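Local structure of folylpolyglutamate synthase protein FOLC (Mycobacterium tuberculosis, 2VOS) at residues Phe263-Arg268 with Leu277-Leu282; Ile234-Pro239 with Arg258-Phe263; Val401-Asn406 with Asp428-Ala433; Phe374-Leu379 with Thr444-Asp449. The protein probably catalyses the ATP-dependent addition of glutamate to dihydropteroate and to tetrahydrofolate, making dihydrofolate and folylpolyglutamates. One frame throughout, in Å; residues are numbered along the deposited sequence.

Interaction 1 of 4, residues Phe263-Arg268 with Leu277-Leu282; sequences FAVLRR and LQLQGL
Val265 and Leu279 face each other across two antiparallel strands, with Val265 CG2 3.9 Å from Leu279 CD2, on the packed side of the contact. On the same face Leu277 and Arg268 run side by side, Leu277 CD2 lying 3.7 Å from Arg268 CB. Beyond that aliphatic part the polar end of Arg268 turns away to Gln275 and Glu369. At the start of the pairing the Phe263 ring leads off toward helix 296-312, where Val303, Leu304 and Ala307 receive it, and Leu282 CD2 comes within 4.1 Å of Phe263 CD1.

The other face, bearing Ala264, Arg267, Gln278 and Gln280, is more open to solvent and its contacts are polar or slight. Arg267 and Gln278 extend the same way, and Arg267 NH1 donates to Gln278 OE1 over 2.7 Å. The oxygen lies in the guanidinium plane although the two flat groups are turned 74° apart. Gln278 reaches the Arg267 guanidinium because CG stands opposite its own backbone N (chi1 -176°) and the chain runs on extended; its NE2 is bonded to Ser287 on the next strand. Leu266, exposed, leans over Gln280, its CD1 3.8 Å from Gln280 CB.

Between the faces, Ala264 and Gln280 exchange a pair of backbone bonds, and Gln278 N gives one to Arg267 O. Gln278 O accepts from both Leu266 N at 2.8 Å and Arg267 N at 3.2 Å, and the register slips there by one residue. Two consecutive residues set against one partner make a classic beta bulge, here in the hairpin of strands 264-271 and 274-281.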
# COMPACT_ATOMS: atom_id res chain seq x y z
N PHE A 263 21.58 5.76 -3.76
CA PHE A 263 21.30 4.32 -3.92
C PHE A 263 20.56 4.09 -5.25
O PHE A 263 19.99 5.04 -5.82
CB PHE A 263 20.46 3.77 -2.74
CG PHE A 263 19.15 4.47 -2.55
CD1 PHE A 263 19.06 5.65 -1.76
CD2 PHE A 263 18.00 3.97 -3.09
CE1 PHE A 263 17.81 6.30 -1.56
CE2 PHE A 263 16.73 4.64 -2.92
CZ PHE A 263 16.65 5.79 -2.17
N ALA A 264 20.54 2.85 -5.76
CA ALA A 264 19.95 2.60 -7.09
C ALA A 264 19.79 1.12 -7.36
O ALA A 264 20.51 0.31 -6.80
CB ALA A 264 20.85 3.20 -8.21
N VAL A 265 18.85 0.78 -8.23
CA VAL A 265 18.84 -0.56 -8.81
C VAL A 265 19.93 -0.58 -9.88
O VAL A 265 19.85 0.18 -10.85
CB VAL A 265 17.56 -0.81 -9.50
CG1 VAL A 265 17.61 -2.20 -10.10
CG2 VAL A 265 16.41 -0.69 -8.47
N LEU A 266 20.94 -1.43 -9.72
CA LEU A 266 22.00 -1.52 -10.70
C LEU A 266 21.62 -2.47 -11.85
O LEU A 266 21.83 -2.14 -13.02
CB LEU A 266 23.32 -1.96 -10.04
CG LEU A 266 23.90 -0.96 -9.03
CD1 LEU A 266 25.24 -1.43 -8.49
CD2 LEU A 266 24.07 0.43 -9.63
N ARG A 267 21.09 -3.65 -11.53
CA ARG A 267 20.75 -4.63 -12.56
C ARG A 267 19.52 -5.41 -12.07
O ARG A 267 19.29 -5.55 -10.86
CB ARG A 267 21.88 -5.66 -12.77
CG ARG A 267 23.28 -5.10 -12.75
CD ARG A 267 24.40 -6.05 -13.33
NE ARG A 267 25.30 -5.25 -14.20
CZ ARG A 267 26.24 -4.41 -13.75
NH1 ARG A 267 26.44 -4.27 -12.42
NH2 ARG A 267 26.97 -3.69 -14.62
N ARG A 268 18.78 -5.97 -13.01
CA ARG A 268 17.60 -6.72 -12.67
C ARG A 268 17.30 -7.70 -13.79
O ARG A 268 17.48 -7.36 -14.97
CB ARG A 268 16.49 -5.72 -12.47
CG ARG A 268 15.24 -6.00 -13.09
CD ARG A 268 14.25 -4.82 -12.76
NE ARG A 268 13.05 -5.50 -12.40
CZ ARG A 268 12.11 -5.90 -13.26
NH1 ARG A 268 12.20 -5.58 -14.54
NH2 ARG A 268 11.07 -6.59 -12.79
N LEU A 277 17.87 -9.17 -8.40
CA LEU A 277 18.37 -7.80 -8.39
C LEU A 277 19.81 -7.67 -7.95
O LEU A 277 20.30 -8.43 -7.11
CB LEU A 277 17.49 -6.94 -7.40
CG LEU A 277 15.97 -7.10 -7.62
CD1 LEU A 277 15.17 -6.32 -6.49
CD2 LEU A 277 15.59 -6.60 -8.97
N GLN A 278 20.48 -6.66 -8.47
CA GLN A 278 21.70 -6.20 -7.86
C GLN A 278 21.46 -4.75 -7.46
O GLN A 278 21.16 -3.90 -8.32
CB GLN A 278 22.87 -6.23 -8.88
CG GLN A 278 24.16 -5.83 -8.20
CD GLN A 278 25.36 -5.93 -9.12
OE1 GLN A 278 25.41 -5.26 -10.17
NE2 GLN A 278 26.35 -6.77 -8.71
N LEU A 279 21.59 -4.46 -6.16
CA LEU A 279 21.24 -3.13 -5.64
C LEU A 279 22.46 -2.42 -5.06
O LEU A 279 23.20 -2.99 -4.25
CB LEU A 279 20.18 -3.27 -4.55
CG LEU A 279 18.86 -3.99 -4.92
CD1 LEU A 279 17.87 -4.13 -3.68
CD2 LEU A 279 18.12 -3.28 -6.06
N GLN A 280 22.62 -1.15 -5.41
CA GLN A 280 23.51 -0.30 -4.65
C GLN A 280 22.75 0.40 -3.51
O GLN A 280 21.84 1.23 -3.76
CB GLN A 280 24.15 0.73 -5.55
CG GLN A 280 25.14 1.62 -4.78
CD GLN A 280 26.13 2.18 -5.70
OE1 GLN A 280 26.72 1.45 -6.50
NE2 GLN A 280 26.33 3.50 -5.63
N GLY A 281 23.04 0.02 -2.28
CA GLY A 281 22.45 0.63 -1.11
C GLY A 281 23.40 1.69 -0.58
O GLY A 281 24.48 1.96 -1.18
N LEU A 282 23.08 2.24 0.59
CA LEU A 282 23.97 3.26 1.21
C LEU A 282 25.35 2.69 1.65
O LEU A 282 26.33 3.42 1.67
CB LEU A 282 23.29 3.87 2.43
CG LEU A 282 21.89 4.41 2.18
CD1 LEU A 282 21.41 4.99 3.46
CD2 LEU A 282 21.94 5.53 1.10

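Interaction 2 of 4, residues Ile234-Pro239 with Arg258-Phe263; sequences IGRQVP and REDSEF
Arg236 reaches over to Glu259 and Asp260, and its side chain can be followed outward from a CB that makes no close approach to the facing loop. CG is the first atom to meet it, 3.6 Å from Asp260 OD2 and a little farther from Glu259 OE1. CD passes beside the same Asp260 oxygen, and the chain, extended from CG to NE, sets NE 2.8 Å from Asp260 OD2. That bond uses the syn lone pair of the carboxylate, although the oxygen sits 23° out of the guanidinium plane. At the tip NH2 adds two weak bonds, to Asp260 OD1 and to Asp260 OD2, so NE and NH2 together form a salt bridge with one carboxylate. Glu259 OE2 adds a long one, by charge only, and completes a salt-bridge network: it lies 3.9 Å from Arg236 NE, well out of the plane, and is itself bonded to His300 of helix 296-312.

These loops follow neighbouring parallel strands, 231-234 and 255-258, at the edge of the large sheet of the Mur ligase middle domain, a P-loop NTPase relative. The last rung of the pairing is Glu259 N to Ile234 O, 2.8 Å and nearly along the C=O axis. Beyond it two waters take over. One donates to both Gly235 O and Glu259 O; the other accepts from Arg236 N and donates to Glu259 OE1 at 2.6 Å. A chi1 of -170° swings the extended Glu259 chain clear of its own N and carries the carboxylate to this second water. Phe263 brings CZ to 3.5 Å from Ile234 O, while the CA of Glu259 rests over one face of its ring.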
# COMPACT_ATOMS: atom_id res chain seq x y z
N ILE A 234 14.34 9.01 -0.25
CA ILE A 234 13.38 9.41 -1.23
C ILE A 234 13.49 8.59 -2.51
O ILE A 234 14.58 8.44 -3.09
CB ILE A 234 13.63 10.90 -1.57
CG1 ILE A 234 13.43 11.73 -0.30
CG2 ILE A 234 12.57 11.37 -2.54
CD1 ILE A 234 13.82 13.25 -0.47
N GLY A 235 12.36 8.03 -2.95
CA GLY A 235 12.34 7.28 -4.19
C GLY A 235 12.37 8.22 -5.41
O GLY A 235 12.54 9.44 -5.26
N ARG A 236 12.15 7.67 -6.60
CA ARG A 236 12.17 8.46 -7.86
C ARG A 236 11.03 9.46 -7.88
O ARG A 236 9.91 9.07 -7.62
CB ARG A 236 11.97 7.49 -9.04
CG ARG A 236 13.28 7.00 -9.60
CD ARG A 236 13.16 5.80 -10.57
NE ARG A 236 14.53 5.45 -11.01
CZ ARG A 236 14.84 4.80 -12.14
NH1 ARG A 236 13.88 4.39 -12.96
NH2 ARG A 236 16.12 4.55 -12.43
N GLN A 237 11.28 10.74 -8.21
CA GLN A 237 10.22 11.75 -8.18
C GLN A 237 10.35 12.61 -9.42
O GLN A 237 11.41 12.63 -10.03
CB GLN A 237 10.38 12.67 -6.96
CG GLN A 237 10.46 11.98 -5.59
CD GLN A 237 9.17 11.26 -5.23
OE1 GLN A 237 8.11 11.46 -5.87
NE2 GLN A 237 9.23 10.43 -4.19
N VAL A 238 9.30 13.33 -9.80
CA VAL A 238 9.48 14.38 -10.84
C VAL A 238 10.14 15.61 -10.23
O VAL A 238 10.06 15.81 -9.01
CB VAL A 238 8.16 14.76 -11.54
CG1 VAL A 238 7.55 13.55 -12.24
CG2 VAL A 238 7.19 15.34 -10.57
N PRO A 239 10.84 16.43 -11.06
CA PRO A 239 11.60 17.56 -10.53
C PRO A 239 10.86 18.47 -9.56
O PRO A 239 11.41 18.81 -8.50
CB PRO A 239 11.99 18.34 -11.79
CG PRO A 239 12.18 17.22 -12.83
CD PRO A 239 11.08 16.23 -12.51
N ARG A 258 18.77 9.84 -1.91
CA ARG A 258 17.81 9.90 -3.02
C ARG A 258 18.06 8.78 -3.99
O ARG A 258 19.22 8.57 -4.36
CB ARG A 258 17.98 11.20 -3.81
CG ARG A 258 17.65 12.43 -3.02
CD ARG A 258 18.33 13.68 -3.65
NE ARG A 258 19.78 13.56 -3.55
CZ ARG A 258 20.66 14.29 -4.24
NH1 ARG A 258 20.23 15.23 -5.09
NH2 ARG A 258 21.96 14.09 -4.06
N GLU A 259 17.00 8.13 -4.47
CA GLU A 259 17.22 7.08 -5.48
C GLU A 259 17.93 7.66 -6.64
O GLU A 259 17.70 8.82 -7.00
CB GLU A 259 15.94 6.33 -5.92
CG GLU A 259 16.30 5.11 -6.78
CD GLU A 259 15.07 4.28 -7.11
OE1 GLU A 259 14.01 4.66 -6.57
OE2 GLU A 259 15.16 3.27 -7.87
N ASP A 260 18.87 6.88 -7.17
CA ASP A 260 19.71 7.28 -8.32
C ASP A 260 20.77 8.29 -7.99
O ASP A 260 21.46 8.77 -8.89
CB ASP A 260 18.87 7.77 -9.52
CG ASP A 260 17.93 6.68 -10.06
OD1 ASP A 260 18.32 5.53 -10.11
OD2 ASP A 260 16.76 6.95 -10.35
N SER A 261 20.90 8.66 -6.72
CA SER A 261 22.09 9.43 -6.30
C SER A 261 22.85 8.71 -5.17
O SER A 261 24.05 8.52 -5.27
CB SER A 261 21.72 10.81 -5.77
OG SER A 261 21.30 11.67 -6.80
N GLU A 262 22.14 8.36 -4.09
CA GLU A 262 22.76 7.73 -2.94
C GLU A 262 22.55 6.23 -2.99
O GLU A 262 23.26 5.52 -2.33
CB GLU A 262 22.20 8.29 -1.62
CG GLU A 262 22.74 9.68 -1.19
CD GLU A 262 22.31 10.81 -2.13
OE1 GLU A 262 21.10 10.98 -2.33
OE2 GLU A 262 23.19 11.51 -2.71
N PHE A 263 21.58 5.76 -3.76
CA PHE A 263 21.30 4.32 -3.92
C PHE A 263 20.56 4.09 -5.25
O PHE A 263 19.99 5.04 -5.82
CB PHE A 263 20.46 3.77 -2.74
CG PHE A 263 19.15 4.47 -2.55
CD1 PHE A 263 19.06 5.65 -1.76
CD2 PHE A 263 18.00 3.97 -3.09
CE1 PHE A 263 17.81 6.30 -1.56
CE2 PHE A 263 16.73 4.64 -2.92
CZ PHE A 263 16.65 5.79 -2.17
O HOH W 1 15.22 10.28 -6.23
O HOH W 2 11.43 4.74 -6.55

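Interaction 3 of 4, residues Val401-Asn406 with Asp428-Ala433; sequences VVVTHN and DRVRTA
Strands 401-403 and 430-432 run parallel at 4.5 Å between axes, their directions 32° apart, and are laced by a ladder of backbone bonds. Val401 N donates to Arg429 O, Arg431 N to Val401 O, Val403 N to Arg431 O, and finally Ala433 N to Val403 O; the first three are 2.8 Å long, and the last, at 3.1 Å, is more bent.

On one face Val401 and Val430 point the same way, side by side, with Val401 CG1 4.1 Å from Val430 CG2. Farther along, Val403 meets Thr432 through methyl groups, CG2 to CG2 at 3.8 Å. With Val403 CG1 anti to the carbonyl carbon (chi1 -62°), its CG2 falls between backbone N and carbonyl carbon and comes to 3.4 Å from Arg431 O. Val402, on the opposite face, brings CG1 to 4.1 Å from Ala433 CB, and both residues touch Ala439 of helix 436-451.

Where the ladder ends, Thr404 extends it with its side chain: OG1 donates to Ala433 O over 2.7 Å, approaching 50° above the carbonyl plane. At the other end Arg429 swings off to Glu395.

Helix 414-425 joins the two strands and packs on the Val403 and Thr432 face, so the contact forms the parallel pair of a beta-alpha-beta crossover at the edge of the sheet of the Mur ligase C-terminal domain.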
# COMPACT_ATOMS: atom_id res chain seq x y z
N VAL A 401 -12.60 -6.07 -21.19
CA VAL A 401 -12.77 -5.81 -19.78
C VAL A 401 -14.21 -6.12 -19.36
O VAL A 401 -15.15 -5.91 -20.15
CB VAL A 401 -12.30 -4.38 -19.49
CG1 VAL A 401 -13.19 -3.33 -20.27
CG2 VAL A 401 -12.24 -4.11 -18.00
N VAL A 402 -14.37 -6.68 -18.16
CA VAL A 402 -15.70 -6.85 -17.55
C VAL A 402 -15.74 -5.86 -16.40
O VAL A 402 -14.93 -5.97 -15.47
CB VAL A 402 -15.85 -8.28 -16.94
CG1 VAL A 402 -17.30 -8.50 -16.44
CG2 VAL A 402 -15.45 -9.34 -18.00
N VAL A 403 -16.65 -4.90 -16.45
CA VAL A 403 -16.77 -3.89 -15.40
C VAL A 403 -17.86 -4.29 -14.45
O VAL A 403 -18.88 -4.86 -14.84
CB VAL A 403 -17.04 -2.48 -15.98
CG1 VAL A 403 -15.89 -2.02 -16.87
CG2 VAL A 403 -18.29 -2.48 -16.78
N THR A 404 -17.64 -4.02 -13.16
CA THR A 404 -18.57 -4.44 -12.14
C THR A 404 -18.48 -3.48 -10.95
O THR A 404 -17.99 -2.36 -11.09
CB THR A 404 -18.32 -5.96 -11.77
OG1 THR A 404 -19.35 -6.41 -10.88
CG2 THR A 404 -16.98 -6.19 -11.11
N HIS A 405 -18.99 -3.92 -9.80
CA HIS A 405 -19.09 -3.10 -8.58
C HIS A 405 -18.51 -3.98 -7.49
O HIS A 405 -18.97 -5.11 -7.33
CB HIS A 405 -20.57 -2.84 -8.27
CG HIS A 405 -20.81 -1.87 -7.15
ND1 HIS A 405 -20.48 -2.15 -5.84
CD2 HIS A 405 -21.37 -0.63 -7.15
CE1 HIS A 405 -20.80 -1.12 -5.08
NE2 HIS A 405 -21.36 -0.19 -5.85
N ASN A 406 -17.53 -3.50 -6.74
CA ASN A 406 -16.83 -4.35 -5.78
C ASN A 406 -17.49 -4.39 -4.41
O ASN A 406 -16.91 -4.95 -3.45
CB ASN A 406 -15.40 -3.88 -5.61
CG ASN A 406 -15.31 -2.41 -5.11
OD1 ASN A 406 -16.26 -1.85 -4.55
ND2 ASN A 406 -14.15 -1.80 -5.33
N ASP A 428 -17.44 -2.84 -28.05
CA ASP A 428 -17.21 -4.28 -28.34
C ASP A 428 -16.27 -5.02 -27.39
O ASP A 428 -16.32 -6.22 -27.31
CB ASP A 428 -16.75 -4.48 -29.78
CG ASP A 428 -17.82 -4.06 -30.79
OD1 ASP A 428 -18.49 -4.93 -31.39
OD2 ASP A 428 -18.01 -2.83 -30.97
N ARG A 429 -15.42 -4.29 -26.67
CA ARG A 429 -14.47 -4.93 -25.74
C ARG A 429 -14.89 -4.78 -24.27
O ARG A 429 -14.07 -4.98 -23.32
CB ARG A 429 -13.08 -4.35 -25.98
CG ARG A 429 -12.55 -4.64 -27.37
CD ARG A 429 -11.35 -3.76 -27.67
NE ARG A 429 -10.24 -4.00 -26.73
CZ ARG A 429 -9.21 -3.16 -26.61
NH1 ARG A 429 -9.17 -2.04 -27.37
NH2 ARG A 429 -8.21 -3.40 -25.76
N VAL A 430 -16.15 -4.42 -24.06
CA VAL A 430 -16.62 -4.15 -22.72
C VAL A 430 -17.81 -5.03 -22.36
O VAL A 430 -18.75 -5.17 -23.13
CB VAL A 430 -17.03 -2.66 -22.51
CG1 VAL A 430 -17.47 -2.42 -21.02
CG2 VAL A 430 -15.89 -1.71 -22.95
N ARG A 431 -17.79 -5.63 -21.18
CA ARG A 431 -18.96 -6.34 -20.69
C ARG A 431 -19.23 -5.89 -19.27
O ARG A 431 -18.36 -5.29 -18.62
CB ARG A 431 -18.73 -7.84 -20.81
CG ARG A 431 -18.86 -8.25 -22.29
CD ARG A 431 -18.71 -9.77 -22.48
NE ARG A 431 -18.86 -10.24 -23.88
CZ ARG A 431 -18.08 -9.86 -24.90
NH1 ARG A 431 -17.09 -8.96 -24.73
NH2 ARG A 431 -18.29 -10.37 -26.10
N THR A 432 -20.43 -6.18 -18.77
CA THR A 432 -20.79 -5.76 -17.42
C THR A 432 -21.26 -6.96 -16.60
O THR A 432 -21.72 -7.96 -17.15
CB THR A 432 -21.96 -4.72 -17.43
OG1 THR A 432 -23.11 -5.34 -17.96
CG2 THR A 432 -21.63 -3.44 -18.21
N ALA A 433 -21.16 -6.87 -15.29
CA ALA A 433 -21.70 -7.93 -14.43
C ALA A 433 -22.09 -7.25 -13.12
O ALA A 433 -21.39 -6.33 -12.67
CB ALA A 433 -20.65 -9.05 -14.19

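Interaction 4 of 4, residues Phe374-Leu379 with Thr444-Asp449; sequences FLVGVL and TSLVDD
Val376 and Phe374 of the strand meet Leu446 and Val447 of the helix, and no hydrogen bond crosses between the two segments. The aliphatic contacts centre on Val376, which divides its two branches between the helix residues: CG1 lies 3.9 Å from Leu446 CD1, and CG2 the same distance from Val447 CG2. This division follows from its first torsion (chi1 -180°), which sets CG1 anti to the backbone N and CG2 anti to the carbonyl carbon. Val376 CG2 also approaches Leu446 CB at 4.0 Å, and thus settles against both helix side chains. Leu446 crosses Val376 at about a right angle, whereas Val447 meets it obliquely.

The aromatic contacts belong to Phe374, whose ring reaches the helix with its CD2-CE2 side. Val447 CG2 comes to the ring edge near its plane, 4.1 Å from Phe374 CD2. The same methyl therefore bears on both strand residues.

One polar atom joins the apolar group: the backbone oxygen of Leu446 lies 3.8 Å from Phe374 CE2, oblique to the ring, in van der Waals contact.

The axes of 374-379 and 444-449 run nearly antiparallel, 172° apart, and 8.7 Å from each other at closest. This is the helix-on-sheet layering of an alpha/beta domain, here the glutamate ligase domain. Helix 436-451 lies on one face of the mixed sheet, where Ala439 and Ala443 cover Val378 and Ala450 touches Phe374. Strand 374-379 sits inside that sheet, flanked by strands 464-469 and 400-403; Val447 reaches Thr464 on one flank and Leu446 reaches Ser400 on the other.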
# COMPACT_ATOMS: atom_id res chain seq x y z
N PHE A 374 -3.95 -13.66 -24.43
CA PHE A 374 -5.28 -13.10 -24.26
C PHE A 374 -5.45 -12.78 -22.79
O PHE A 374 -5.21 -13.63 -21.95
CB PHE A 374 -6.34 -14.12 -24.70
CG PHE A 374 -7.75 -13.58 -24.68
CD1 PHE A 374 -8.24 -12.84 -25.74
CD2 PHE A 374 -8.58 -13.84 -23.61
CE1 PHE A 374 -9.54 -12.34 -25.71
CE2 PHE A 374 -9.87 -13.33 -23.57
CZ PHE A 374 -10.35 -12.60 -24.63
N LEU A 375 -5.82 -11.54 -22.48
CA LEU A 375 -6.05 -11.11 -21.10
C LEU A 375 -7.42 -10.39 -20.99
O LEU A 375 -7.73 -9.51 -21.82
CB LEU A 375 -4.97 -10.13 -20.67
CG LEU A 375 -3.61 -10.66 -20.30
CD1 LEU A 375 -2.75 -9.50 -19.81
CD2 LEU A 375 -3.75 -11.70 -19.17
N VAL A 376 -8.21 -10.76 -19.99
CA VAL A 376 -9.48 -10.06 -19.72
C VAL A 376 -9.39 -9.33 -18.38
O VAL A 376 -8.93 -9.92 -17.40
CB VAL A 376 -10.64 -11.06 -19.62
CG1 VAL A 376 -11.99 -10.31 -19.34
CG2 VAL A 376 -10.73 -11.88 -20.90
N GLY A 377 -9.76 -8.05 -18.32
CA GLY A 377 -9.65 -7.35 -17.05
C GLY A 377 -11.00 -7.50 -16.35
O GLY A 377 -12.02 -7.62 -17.04
N VAL A 378 -11.02 -7.49 -15.01
CA VAL A 378 -12.28 -7.48 -14.27
C VAL A 378 -12.03 -6.29 -13.43
O VAL A 378 -11.01 -6.24 -12.68
CB VAL A 378 -12.53 -8.75 -13.39
CG1 VAL A 378 -13.68 -8.58 -12.31
CG2 VAL A 378 -12.86 -9.96 -14.27
N LEU A 379 -12.92 -5.30 -13.55
CA LEU A 379 -12.63 -3.99 -13.02
C LEU A 379 -13.75 -3.39 -12.18
O LEU A 379 -14.92 -3.39 -12.58
CB LEU A 379 -12.34 -3.07 -14.23
CG LEU A 379 -11.79 -1.67 -13.98
CD1 LEU A 379 -10.31 -1.70 -13.71
CD2 LEU A 379 -12.10 -0.80 -15.23
N THR A 444 -14.22 -15.69 -17.22
CA THR A 444 -13.78 -17.04 -17.39
C THR A 444 -14.32 -17.58 -18.71
O THR A 444 -13.61 -18.28 -19.42
CB THR A 444 -14.25 -17.96 -16.23
OG1 THR A 444 -13.65 -17.48 -15.01
CG2 THR A 444 -13.86 -19.47 -16.52
N SER A 445 -15.56 -17.27 -19.04
CA SER A 445 -16.08 -17.78 -20.28
C SER A 445 -15.37 -17.08 -21.47
O SER A 445 -15.14 -17.69 -22.49
CB SER A 445 -17.61 -17.72 -20.34
OG SER A 445 -18.05 -16.38 -20.42
N LEU A 446 -14.95 -15.83 -21.31
CA LEU A 446 -14.22 -15.17 -22.38
C LEU A 446 -12.86 -15.85 -22.60
O LEU A 446 -12.41 -16.09 -23.71
CB LEU A 446 -14.06 -13.68 -22.08
CG LEU A 446 -15.30 -12.79 -22.03
CD1 LEU A 446 -14.94 -11.34 -21.63
CD2 LEU A 446 -16.06 -12.81 -23.36
N VAL A 447 -12.20 -16.21 -21.52
CA VAL A 447 -10.90 -16.81 -21.60
C VAL A 447 -11.02 -18.27 -22.16
O VAL A 447 -10.13 -18.72 -22.86
CB VAL A 447 -10.28 -16.76 -20.18
CG1 VAL A 447 -9.50 -18.00 -19.92
CG2 VAL A 447 -9.47 -15.50 -19.99
N ASP A 448 -12.10 -19.00 -21.82
CA ASP A 448 -12.44 -20.32 -22.42
C ASP A 448 -12.70 -20.18 -23.92
O ASP A 448 -12.24 -20.98 -24.71
CB ASP A 448 -13.69 -20.91 -21.79
CG ASP A 448 -13.48 -21.37 -20.34
OD1 ASP A 448 -12.33 -21.36 -19.83
OD2 ASP A 448 -14.48 -21.74 -19.69
N ASP A 449 -13.46 -19.18 -24.33
CA ASP A 449 -13.64 -18.97 -25.72
C ASP A 449 -12.29 -18.67 -26.41
O ASP A 449 -12.04 -19.20 -27.48
CB ASP A 449 -14.65 -17.85 -26.01
CG ASP A 449 -16.07 -18.15 -25.51
OD1 ASP A 449 -16.42 -19.33 -25.21
OD2 ASP A 449 -16.84 -17.17 -25.42

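The four contacts form two clusters in different domains. Interactions 2 and 1 come first along the chain, in series within the Mur ligase middle domain; their centres are 12 Å apart and they share Phe263, which leads from the edge of the large mixed sheet into the three-stranded antiparallel sheet. Interactions 3 and 4 follow in the glutamate ligase domain, with centres 10 Å apart and interaction 3 nested inside the loop closed by interaction 4. Strands 374-379 and 400-403 are sheet neighbours there, and strand 430-432 leads into helix 436-451. Between clusters the centres lie 37 to 40 Å apart without touching, so the two pairs are separate, each within its own domain.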